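Local coordinates for protein farnesyltransferase, putative (Trypanosoma cruzi, PDB 3WCA) that probably joins two molecules of farnesyl diphosphate into squalene, using magnesium and NADPH or NADH, as a squalene synthase of sterol biosynthesis, at residues 33-38 with 59-64; 64-69 with 109-114; 93-98 with 117-122; 133-138 with 165-170. The protein carries 1 engineered substitution. One frame throughout, in Å; residues are numbered along the deposited sequence.

Contact 1 of 4, residues 33-38 with 59-64; sequences DILQAV and IFYLVL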
# COMPACT_ATOMS: atom_id res chain seq x y z
N ASP A 33 -8.27 14.63 -11.83
CA ASP A 33 -9.45 15.03 -11.07
C ASP A 33 -10.08 13.84 -10.37
O ASP A 33 -10.52 13.94 -9.23
CB ASP A 33 -10.48 15.68 -11.99
CG ASP A 33 -10.33 17.19 -12.06
OD1 ASP A 33 -9.17 17.67 -12.15
OD2 ASP A 33 -11.37 17.88 -12.05
N ILE A 34 -10.14 12.71 -11.06
CA ILE A 34 -10.74 11.54 -10.45
C ILE A 34 -9.78 11.03 -9.39
O ILE A 34 -10.19 10.56 -8.34
CB ILE A 34 -11.06 10.45 -11.52
CG1 ILE A 34 -12.12 9.49 -10.98
CG2 ILE A 34 -9.82 9.70 -11.91
CD1 ILE A 34 -13.50 10.11 -10.87
N LEU A 35 -8.49 11.15 -9.66
CA LEU A 35 -7.46 10.72 -8.72
C LEU A 35 -7.64 11.43 -7.39
O LEU A 35 -7.58 10.82 -6.32
CB LEU A 35 -6.08 11.05 -9.28
CG LEU A 35 -4.92 10.89 -8.30
CD1 LEU A 35 -4.78 9.44 -7.94
CD2 LEU A 35 -3.64 11.41 -8.91
N GLN A 36 -7.85 12.74 -7.46
CA GLN A 36 -8.04 13.55 -6.27
C GLN A 36 -9.27 13.17 -5.46
O GLN A 36 -9.28 13.28 -4.23
CB GLN A 36 -8.11 15.02 -6.68
CG GLN A 36 -8.78 15.94 -5.67
CD GLN A 36 -8.60 17.39 -6.05
OE1 GLN A 36 -7.52 17.96 -5.90
NE2 GLN A 36 -9.67 18.00 -6.58
N ALA A 37 -10.32 12.72 -6.14
CA ALA A 37 -11.55 12.33 -5.49
C ALA A 37 -11.48 10.91 -4.96
O ALA A 37 -11.93 10.61 -3.86
CB ALA A 37 -12.72 12.47 -6.46
N VAL A 38 -10.89 10.03 -5.76
CA VAL A 38 -10.76 8.62 -5.43
C VAL A 38 -9.65 8.30 -4.41
O VAL A 38 -9.65 7.23 -3.81
CB VAL A 38 -10.55 7.80 -6.73
CG1 VAL A 38 -9.63 6.63 -6.51
CG2 VAL A 38 -11.90 7.32 -7.24
N ILE A 59 -1.94 7.52 -14.35
CA ILE A 59 -2.75 6.61 -15.15
C ILE A 59 -2.61 5.18 -14.62
O ILE A 59 -3.58 4.42 -14.60
CB ILE A 59 -2.31 6.64 -16.63
CG1 ILE A 59 -2.45 8.06 -17.17
CG2 ILE A 59 -3.15 5.66 -17.45
CD1 ILE A 59 -3.81 8.67 -16.87
N PHE A 60 -1.39 4.84 -14.21
CA PHE A 60 -1.08 3.54 -13.65
C PHE A 60 -1.96 3.29 -12.42
O PHE A 60 -2.57 2.23 -12.27
CB PHE A 60 0.40 3.52 -13.24
CG PHE A 60 0.83 2.28 -12.52
CD1 PHE A 60 0.38 1.02 -12.93
CD2 PHE A 60 1.77 2.35 -11.49
CE1 PHE A 60 0.88 -0.15 -12.34
CE2 PHE A 60 2.27 1.20 -10.89
CZ PHE A 60 1.83 -0.07 -11.33
N TYR A 61 -2.02 4.30 -11.56
CA TYR A 61 -2.81 4.24 -10.34
C TYR A 61 -4.30 4.10 -10.62
O TYR A 61 -4.99 3.36 -9.93
CB TYR A 61 -2.58 5.49 -9.49
CG TYR A 61 -3.52 5.61 -8.32
CD1 TYR A 61 -3.19 5.06 -7.08
CD2 TYR A 61 -4.75 6.24 -8.46
CE1 TYR A 61 -4.09 5.13 -6.00
CE2 TYR A 61 -5.66 6.31 -7.40
CZ TYR A 61 -5.32 5.75 -6.18
OH TYR A 61 -6.24 5.81 -5.15
N LEU A 62 -4.81 4.81 -11.62
CA LEU A 62 -6.24 4.72 -11.90
C LEU A 62 -6.62 3.36 -12.48
O LEU A 62 -7.70 2.83 -12.20
CB LEU A 62 -6.66 5.86 -12.83
CG LEU A 62 -6.61 7.25 -12.18
CD1 LEU A 62 -6.89 8.33 -13.23
CD2 LEU A 62 -7.64 7.32 -11.06
N VAL A 63 -5.74 2.78 -13.29
CA VAL A 63 -6.02 1.47 -13.85
C VAL A 63 -6.19 0.48 -12.70
O VAL A 63 -7.20 -0.23 -12.63
CB VAL A 63 -4.85 1.00 -14.76
CG1 VAL A 63 -4.98 -0.49 -15.05
CG2 VAL A 63 -4.87 1.78 -16.07
N LEU A 64 -5.23 0.45 -11.78
CA LEU A 64 -5.27 -0.46 -10.64
C LEU A 64 -6.45 -0.13 -9.73
O LEU A 64 -7.05 -1.01 -9.11
CB LEU A 64 -3.96 -0.38 -9.84
CG LEU A 64 -2.67 -0.70 -10.60
CD1 LEU A 64 -1.51 -0.81 -9.62
CD2 LEU A 64 -2.83 -2.01 -11.39
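Ile34 and Leu62 make the tight part of this contact. The methyl CG2 of Ile34 lies in the fork of the Leu62 isobutyl group. It is 3.3 Å from Leu62 CD2 and 3.5 Å from Leu62 CD1, and both are closer than usual for carbon atoms. Ile34 CG1 takes the place anti to the backbone N (chi1 -160°), which leaves CG2 as the branch that touches. Leu62 CD2 also reaches over the backbone of the opposing helix, 4.1 Å from Leu35 CA. These side chains are buried, and Leu110 of helix 105-112 adds to the cover over Ile34.

Leu35 meets Tyr61, the neighbour of Leu62. Its CD1 methyl approaches the Tyr61 ring obliquely, at the CD2-CE2 bond, 3.2 Å from Tyr61 CD2 and 3.3 Å from Tyr61 CE2. Phe42 stacks on the same tyrosine ring.

The looser side is at Val38, the last residue of helix 26-38, and Tyr61. Both are partly exposed. Val38 CG1 comes to the edge of the Tyr61 ring, near the ring plane. The distances are more relaxed here, with Val38 CG1 3.7 Å from Tyr61 OH.

The two short helical segments are 10.4 Å apart at closest approach and cross at 56°. The contact is purely apolar apart from the tyrosine hydroxyl. It is a helix-helix packing of the all-alpha isoprenoid synthase fold, and Tyr61 carries it to the substrate pocket, where its side chain touches the bound farnesyl thiodiphosphate.

Contact 2 of 4, residues 64-69 with 109-114; sequences LRALDT and ELLERY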
# COMPACT_ATOMS: atom_id res chain seq x y z
N LEU A 64 -5.23 0.45 -11.78
CA LEU A 64 -5.27 -0.46 -10.64
C LEU A 64 -6.45 -0.13 -9.73
O LEU A 64 -7.05 -1.01 -9.11
CB LEU A 64 -3.96 -0.38 -9.84
CG LEU A 64 -2.67 -0.70 -10.60
CD1 LEU A 64 -1.51 -0.81 -9.62
CD2 LEU A 64 -2.83 -2.01 -11.39
N ARG A 65 -6.77 1.16 -9.66
CA ARG A 65 -7.87 1.61 -8.83
C ARG A 65 -9.17 1.06 -9.39
O ARG A 65 -10.11 0.75 -8.65
CB ARG A 65 -7.91 3.13 -8.81
CG ARG A 65 -8.98 3.67 -7.92
CD ARG A 65 -8.81 3.17 -6.49
NE ARG A 65 -9.92 3.63 -5.67
CZ ARG A 65 -9.94 3.59 -4.35
NH1 ARG A 65 -8.90 3.10 -3.68
NH2 ARG A 65 -11.00 4.05 -3.69
N ALA A 66 -9.24 0.97 -10.72
CA ALA A 66 -10.43 0.41 -11.36
C ALA A 66 -10.53 -1.06 -10.94
O ALA A 66 -11.60 -1.51 -10.52
CB ALA A 66 -10.30 0.53 -12.88
N LEU A 67 -9.43 -1.80 -11.05
CA LEU A 67 -9.43 -3.22 -10.65
C LEU A 67 -9.94 -3.36 -9.23
O LEU A 67 -10.79 -4.21 -8.94
CB LEU A 67 -8.02 -3.82 -10.68
CG LEU A 67 -7.32 -4.06 -12.01
CD1 LEU A 67 -5.96 -4.71 -11.75
CD2 LEU A 67 -8.19 -4.95 -12.88
N ASP A 68 -9.37 -2.55 -8.35
CA ASP A 68 -9.74 -2.59 -6.94
C ASP A 68 -11.23 -2.39 -6.76
O ASP A 68 -11.86 -3.04 -5.92
CB ASP A 68 -8.98 -1.52 -6.16
CG ASP A 68 -9.27 -1.58 -4.69
OD1 ASP A 68 -8.85 -2.57 -4.06
OD2 ASP A 68 -9.92 -0.65 -4.17
N THR A 69 -11.80 -1.48 -7.55
CA THR A 69 -13.22 -1.19 -7.47
C THR A 69 -14.07 -2.42 -7.81
O THR A 69 -15.13 -2.63 -7.22
CB THR A 69 -13.57 -0.00 -8.39
OG1 THR A 69 -12.89 1.16 -7.93
CG2 THR A 69 -15.06 0.27 -8.39
N GLU A 109 -17.84 6.35 -11.10
CA GLU A 109 -17.62 7.28 -12.20
C GLU A 109 -16.34 6.95 -12.97
O GLU A 109 -16.28 7.12 -14.19
CB GLU A 109 -17.53 8.70 -11.66
CG GLU A 109 -17.58 9.80 -12.70
CD GLU A 109 -17.33 11.17 -12.09
OE1 GLU A 109 -17.74 11.38 -10.93
OE2 GLU A 109 -16.74 12.04 -12.77
N LEU A 110 -15.32 6.48 -12.26
CA LEU A 110 -14.04 6.13 -12.88
C LEU A 110 -14.27 5.06 -13.95
O LEU A 110 -13.75 5.14 -15.06
CB LEU A 110 -13.06 5.61 -11.83
CG LEU A 110 -11.74 5.01 -12.33
CD1 LEU A 110 -10.96 6.03 -13.13
CD2 LEU A 110 -10.92 4.54 -11.13
N LEU A 111 -15.06 4.06 -13.60
CA LEU A 111 -15.34 2.99 -14.54
C LEU A 111 -16.28 3.40 -15.67
O LEU A 111 -16.05 3.04 -16.82
CB LEU A 111 -15.89 1.77 -13.79
CG LEU A 111 -14.85 1.10 -12.90
CD1 LEU A 111 -15.52 0.09 -11.99
CD2 LEU A 111 -13.80 0.42 -13.77
N GLU A 112 -17.32 4.17 -15.36
CA GLU A 112 -18.28 4.61 -16.38
C GLU A 112 -17.64 5.52 -17.42
O GLU A 112 -17.95 5.44 -18.61
CB GLU A 112 -19.47 5.31 -15.74
CG GLU A 112 -20.22 4.45 -14.75
CD GLU A 112 -21.37 5.18 -14.08
OE1 GLU A 112 -21.19 6.35 -13.69
OE2 GLU A 112 -22.46 4.58 -13.95
N ARG A 113 -16.75 6.40 -16.97
CA ARG A 113 -16.07 7.32 -17.88
C ARG A 113 -14.62 6.87 -18.02
O ARG A 113 -13.72 7.69 -18.17
CB ARG A 113 -16.13 8.75 -17.33
CG ARG A 113 -17.54 9.31 -17.25
CD ARG A 113 -17.55 10.72 -16.68
NE ARG A 113 -16.94 11.70 -17.57
CZ ARG A 113 -16.61 12.94 -17.20
NH1 ARG A 113 -16.83 13.33 -15.95
NH2 ARG A 113 -16.06 13.77 -18.07
N TYR A 114 -14.42 5.56 -17.97
CA TYR A 114 -13.09 4.96 -18.08
C TYR A 114 -12.40 5.29 -19.40
O TYR A 114 -11.22 5.00 -19.58
CB TYR A 114 -13.20 3.45 -17.91
CG TYR A 114 -11.89 2.75 -17.63
CD1 TYR A 114 -11.27 2.86 -16.38
CD2 TYR A 114 -11.27 1.97 -18.60
CE1 TYR A 114 -10.07 2.20 -16.11
CE2 TYR A 114 -10.08 1.30 -18.34
CZ TYR A 114 -9.49 1.42 -17.09
OH TYR A 114 -8.33 0.74 -16.82
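Leu111 reaches from helix 105-112 to Ala66 and Thr69 on helix 51-72. Its CB points at the other helix, and with CG anti to the carbonyl carbon (chi1 -69°) the fork at CG is carried to helix 51-72. CD2 rests on the small Ala66, 3.6 Å from Ala66 CB. CD1 meets Thr69 tip to tip, 3.6 Å from Thr69 CG2 and 4.1 Å from Thr69 CB.

Ala66 is the centre of the contact. Its methyl also touches the Tyr114 ring obliquely, with Ala66 CB 3.6 Å from Tyr114 CE1. The backbones are close here, with Ala66 CA 6.4 Å from Leu111 CA. Leu110 lies beside this core. Its CD2 is 3.9 Å from Arg65 CG, where the two chains cross at about a right angle.

Thr69 turns its methyl to Leu111 and its hydroxyl back to its own helix. Thr69 OG1 donates to Arg65 O over 2.9 Å. Thr69 N binds the same oxygen from the opposite face of the carbonyl plane.

The guanidinium of Arg65 has its main partner in Glu107, a salt bridge through NH2. Asp68, a magnesium ligand, lies above one guanidinium face as a long ion pair. The interface itself is thus apolar, and the charge of Arg65 is shared between Glu107 and, more weakly, Asp68. That positive charge may temper the negative charge gathered at the magnesium site.

Contact 3 of 4, residues 93-98 with 117-122; sequences HDTTWC and VTRAYS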
# COMPACT_ATOMS: atom_id res chain seq x y z
N HIS A 93 -6.34 -0.89 -24.47
CA HIS A 93 -6.21 -0.52 -25.87
C HIS A 93 -7.57 -0.36 -26.56
O HIS A 93 -7.64 -0.30 -27.79
CB HIS A 93 -5.40 -1.59 -26.61
CG HIS A 93 -4.02 -1.79 -26.05
ND1 HIS A 93 -3.04 -0.82 -26.11
CD2 HIS A 93 -3.46 -2.85 -25.42
CE1 HIS A 93 -1.94 -1.27 -25.53
NE2 HIS A 93 -2.17 -2.50 -25.11
N ASP A 94 -8.64 -0.27 -25.77
CA ASP A 94 -9.98 -0.12 -26.33
C ASP A 94 -10.62 1.15 -25.78
O ASP A 94 -11.36 1.12 -24.80
CB ASP A 94 -10.83 -1.34 -25.95
CG ASP A 94 -12.23 -1.28 -26.53
OD1 ASP A 94 -12.58 -0.23 -27.11
OD2 ASP A 94 -12.98 -2.28 -26.41
N THR A 95 -10.33 2.27 -26.44
CA THR A 95 -10.84 3.58 -26.02
C THR A 95 -12.35 3.74 -25.92
O THR A 95 -12.84 4.83 -25.63
CB THR A 95 -10.30 4.69 -26.95
OG1 THR A 95 -10.63 4.37 -28.30
CG2 THR A 95 -8.79 4.82 -26.81
N THR A 96 -13.10 2.67 -26.16
CA THR A 96 -14.55 2.76 -26.08
C THR A 96 -15.11 1.92 -24.94
O THR A 96 -16.30 1.98 -24.63
CB THR A 96 -15.22 2.32 -27.42
OG1 THR A 96 -16.64 2.46 -27.31
CG2 THR A 96 -14.89 0.88 -27.75
N TRP A 97 -14.23 1.16 -24.29
CA TRP A 97 -14.66 0.32 -23.19
C TRP A 97 -14.95 1.09 -21.90
O TRP A 97 -14.32 2.11 -21.61
CB TRP A 97 -13.59 -0.74 -22.90
CG TRP A 97 -14.05 -1.75 -21.91
CD1 TRP A 97 -14.72 -2.91 -22.18
CD2 TRP A 97 -13.96 -1.66 -20.49
NE1 TRP A 97 -15.05 -3.54 -21.01
CE2 TRP A 97 -14.60 -2.80 -19.95
CE3 TRP A 97 -13.40 -0.72 -19.61
CZ2 TRP A 97 -14.69 -3.03 -18.57
CZ3 TRP A 97 -13.49 -0.95 -18.24
CH2 TRP A 97 -14.13 -2.10 -17.74
N CYS A 98 -15.92 0.59 -21.13
CA CYS A 98 -16.30 1.17 -19.85
C CYS A 98 -17.28 0.23 -19.13
O CYS A 98 -17.87 -0.65 -19.75
CB CYS A 98 -16.93 2.56 -20.04
SG CYS A 98 -18.57 2.57 -20.78
N VAL A 117 -9.19 7.51 -19.25
CA VAL A 117 -7.98 6.83 -18.81
C VAL A 117 -7.31 6.09 -19.96
O VAL A 117 -6.09 6.17 -20.13
CB VAL A 117 -8.29 5.80 -17.69
CG1 VAL A 117 -7.00 5.23 -17.14
CG2 VAL A 117 -9.09 6.46 -16.59
N THR A 118 -8.09 5.36 -20.74
CA THR A 118 -7.52 4.62 -21.87
C THR A 118 -6.97 5.57 -22.92
O THR A 118 -5.95 5.29 -23.55
CB THR A 118 -8.54 3.67 -22.50
OG1 THR A 118 -9.70 4.42 -22.89
CG2 THR A 118 -8.94 2.59 -21.50
N ARG A 119 -7.65 6.70 -23.13
CA ARG A 119 -7.16 7.67 -24.11
C ARG A 119 -5.80 8.18 -23.65
O ARG A 119 -4.83 8.13 -24.39
CB ARG A 119 -8.10 8.86 -24.25
CG ARG A 119 -9.49 8.54 -24.74
CD ARG A 119 -10.17 9.81 -25.19
NE ARG A 119 -11.60 9.64 -25.37
CZ ARG A 119 -12.34 10.38 -26.19
NH1 ARG A 119 -11.77 11.34 -26.92
NH2 ARG A 119 -13.64 10.17 -26.28
N ALA A 120 -5.76 8.68 -22.42
CA ALA A 120 -4.53 9.19 -21.84
C ALA A 120 -3.47 8.11 -21.93
O ALA A 120 -2.29 8.38 -22.20
CB ALA A 120 -4.77 9.57 -20.39
N TYR A 121 -3.89 6.87 -21.71
CA TYR A 121 -2.99 5.73 -21.77
C TYR A 121 -2.35 5.60 -23.15
O TYR A 121 -1.14 5.40 -23.26
CB TYR A 121 -3.77 4.45 -21.45
CG TYR A 121 -2.97 3.17 -21.57
CD1 TYR A 121 -2.27 2.65 -20.48
CD2 TYR A 121 -2.94 2.47 -22.77
CE1 TYR A 121 -1.55 1.46 -20.59
CE2 TYR A 121 -2.22 1.27 -22.89
CZ TYR A 121 -1.54 0.78 -21.80
OH TYR A 121 -0.84 -0.40 -21.90
N SER A 122 -3.17 5.72 -24.19
CA SER A 122 -2.69 5.59 -25.57
C SER A 122 -1.67 6.65 -25.96
O SER A 122 -0.94 6.48 -26.94
CB SER A 122 -3.86 5.62 -26.55
OG SER A 122 -4.43 6.92 -26.62
O HOH W 1 0.80 -2.70 -23.58
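His93 and Tyr121 form an offset edge-to-face pair. The tyrosine turns its edge to the face of the imidazole. The ring planes stand at 72° and the centroids are 5.5 Å apart. The closest atoms are His93 CE1 and Tyr121 CE2, 3.7 Å apart. CE1 lies near the plane of the tyrosine ring, at its edge. The backbone of His93 sends its CB away from the helix, but with CG anti to the carbonyl carbon (chi1 -59°) the ring swings back to Tyr121.

A water joins the polar ends of the pair. It lies in the imidazole plane, at the ring edge, with a weak bond to His93 NE2. The water donates to Tyr121 OH over 3.3 Å. The same hydroxyl is hydrogen-bonded to Gln129 O, which gives it two polar partners.

The second half of the contact is at Thr95, in a type I turn from Asp94 to Trp97. The turn is closed by Trp97 N bonding to Asp94 O over 2.9 Å. Thr95 and Thr118 lie obliquely across each other. The Thr118 hydroxyl sits against the turn backbone, with OG1 3.4 Å from Thr95 CA. Its hydrogen-bond partner is Thr115 O in its own helix. The Thr95 methyl CG2 is 4.3 Å from Arg119 CG.

Solvent borders the turn side, where Thr95 and Arg119 are exposed. The loop that holds residues 93-98 thus covers one side of helix 115-122. Other side chains of that helix pack on helix 51-72 and helix 26-38, and Tyr121 also touches helix 126-147.

Contact 4 of 4, residues 133-138 with 165-170; sequences SGICER and AGLVGH. With FPS (S-[(2E,6E)-3,7,11-trimethyldodeca-2,6,10-trienyl] trihydrogen thiodiphosphate), chain E.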
# COMPACT_ATOMS: atom_id res chain seq x y z
N SER A 133 0.34 -2.31 -18.35
CA SER A 133 -0.48 -3.41 -18.83
C SER A 133 -0.03 -4.70 -18.16
O SER A 133 -0.85 -5.54 -17.78
CB SER A 133 -0.34 -3.54 -20.35
OG SER A 133 -1.33 -4.40 -20.87
N GLY A 134 1.29 -4.83 -17.99
CA GLY A 134 1.85 -6.02 -17.38
C GLY A 134 1.51 -6.20 -15.91
O GLY A 134 1.23 -7.31 -15.46
N ILE A 135 1.55 -5.10 -15.15
CA ILE A 135 1.24 -5.15 -13.73
C ILE A 135 -0.26 -5.32 -13.55
O ILE A 135 -0.70 -6.05 -12.67
CB ILE A 135 1.70 -3.85 -13.00
CG1 ILE A 135 3.22 -3.68 -13.14
CG2 ILE A 135 1.33 -3.93 -11.52
CD1 ILE A 135 4.02 -4.84 -12.59
N CYS A 136 -1.04 -4.65 -14.39
CA CYS A 136 -2.50 -4.72 -14.33
C CYS A 136 -3.01 -6.16 -14.41
O CYS A 136 -3.86 -6.58 -13.62
CB CYS A 136 -3.11 -3.92 -15.47
SG CYS A 136 -4.89 -4.07 -15.54
N GLU A 137 -2.49 -6.91 -15.37
CA GLU A 137 -2.86 -8.30 -15.58
C GLU A 137 -2.46 -9.18 -14.38
O GLU A 137 -3.28 -9.95 -13.87
CB GLU A 137 -2.19 -8.83 -16.86
CG GLU A 137 -2.44 -10.30 -17.11
CD GLU A 137 -2.09 -10.72 -18.53
OE1 GLU A 137 -0.93 -10.54 -18.95
OE2 GLU A 137 -3.00 -11.24 -19.22
N ARG A 138 -1.21 -9.09 -13.95
CA ARG A 138 -0.76 -9.88 -12.83
C ARG A 138 -1.53 -9.58 -11.53
O ARG A 138 -1.82 -10.49 -10.76
CB ARG A 138 0.75 -9.69 -12.63
CG ARG A 138 1.58 -10.32 -13.75
CD ARG A 138 3.02 -9.84 -13.73
NE ARG A 138 3.75 -10.30 -12.55
CZ ARG A 138 4.97 -9.87 -12.23
NH1 ARG A 138 5.57 -8.97 -13.00
NH2 ARG A 138 5.59 -10.34 -11.15
N ALA A 165 -0.15 -4.64 -3.68
CA ALA A 165 0.74 -3.55 -3.29
C ALA A 165 2.19 -3.79 -3.69
O ALA A 165 2.86 -2.88 -4.20
CB ALA A 165 0.65 -3.35 -1.78
N GLY A 166 2.69 -4.99 -3.45
CA GLY A 166 4.06 -5.29 -3.82
C GLY A 166 4.30 -5.08 -5.31
O GLY A 166 5.38 -4.63 -5.71
N LEU A 167 3.29 -5.38 -6.12
CA LEU A 167 3.40 -5.22 -7.57
C LEU A 167 3.40 -3.74 -7.97
O LEU A 167 3.96 -3.37 -9.00
CB LEU A 167 2.27 -5.96 -8.28
CG LEU A 167 2.47 -7.48 -8.45
CD1 LEU A 167 1.25 -8.10 -9.09
CD2 LEU A 167 3.70 -7.73 -9.31
N VAL A 168 2.74 -2.91 -7.16
CA VAL A 168 2.72 -1.48 -7.45
C VAL A 168 4.18 -1.07 -7.29
O VAL A 168 4.71 -0.27 -8.06
CB VAL A 168 1.86 -0.70 -6.44
CG1 VAL A 168 1.86 0.78 -6.78
CG2 VAL A 168 0.43 -1.25 -6.45
N GLY A 169 4.84 -1.66 -6.30
CA GLY A 169 6.24 -1.38 -6.06
C GLY A 169 7.09 -1.78 -7.26
O GLY A 169 8.02 -1.06 -7.64
N HIS A 170 6.77 -2.94 -7.84
CA HIS A 170 7.49 -3.42 -9.02
C HIS A 170 7.25 -2.43 -10.16
O HIS A 170 8.19 -1.89 -10.74
CB HIS A 170 7.00 -4.81 -9.45
CG HIS A 170 7.48 -5.93 -8.57
ND1 HIS A 170 7.57 -7.23 -9.02
CD2 HIS A 170 7.90 -5.94 -7.29
CE1 HIS A 170 8.04 -8.00 -8.05
NE2 HIS A 170 8.24 -7.24 -6.98
C1 FPS E . -4.17 2.20 -0.65
S1 FPS E . -4.88 3.53 -1.74
C2 FPS E . -2.97 1.52 -1.37
C3 FPS E . -1.77 1.03 -0.86
C4 FPS E . -1.38 1.07 0.60
C5 FPS E . -0.79 0.45 -1.85
C6 FPS E . 0.00 1.44 -2.76
C7 FPS E . 1.41 0.90 -2.87
C8 FPS E . 2.51 1.58 -3.25
C10 FPS E . 3.82 0.78 -3.28
C9 FPS E . 2.50 3.06 -3.67
C11 FPS E . 5.03 1.65 -3.03
C12 FPS E . 6.26 0.95 -3.55
C13 FPS E . 7.35 1.55 -4.08
C14 FPS E . 7.49 3.08 -4.23
C15 FPS E . 8.50 0.66 -4.54
PA FPS E . -4.22 5.39 -1.11
O1A FPS E . -2.67 5.39 -1.01
O2A FPS E . -4.68 6.39 -2.14
O3A FPS E . -5.00 6.02 0.23
PB FPS E . -5.38 5.46 1.78
O1B FPS E . -5.05 6.53 2.86
O2B FPS E . -6.92 5.19 1.86
O3B FPS E . -4.48 4.20 2.14
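Ile135 and Leu167 join two nearly antiparallel helices of the all-alpha isoprenoid synthase fold. The short segments run at 168° to each other, with axes 9.9 Å apart.

Apolar contact forms the buried part. Ile135 and Leu167 lie side by side, pointing opposite ways, with Ile135 CG2 3.9 Å from Leu167 CB. The same methyl also lies against the backbone carbonyl, with Ile135 CG2 3.7 Å from Leu167 O. Ile135 CD1 extends toward His170 CB.

The contact of a charged group with an apolar one lies on the solvent side, where Arg138 is exposed. The Arg138 chain bends at chi3 (67°), which lays one face of the guanidinium over Leu167 CD2. That methyl is 3.7 Å from Arg138 NH2, off-centre over the group. The other methyl, Leu167 CD1, packs on Arg138 CB. Arg138 NH2 also comes near His170 ND1, but the two are not in contact. The His170 ring meets His162 edge-to-face.

Ligand contacts lie on another side of helix 154-179. Ala165, Val168 and Gly169 line the farnesyl chain. Val168 CG1 is 3.7 Å from C8 of the ligand. At Gly169 no side chain intervenes, and its CA lies 3.4 Å from the terminal methyl C15.

Overall arrangement
Contacts 1 and 2 sit next to each other on helix 51-72, with centres 8 Å apart and Leu64 in common. They attach helix 26-38 and helix 105-112 to it. Contact 3 lies toward the periphery, 12 Å from contact 2, and the segments of these two alternate along the chain. Contact 1 closes before the others open, and contact 4 comes last. Contact 4 is about 15 Å from contact 1 by centres, yet Phe60 touches Ile135 and Leu64 touches Val168. Helix 51-72 is therefore a shared hub. It carries Tyr61 and the magnesium ligand Asp68, and helix 154-179 supplies pocket residues beside the farnesyl chain.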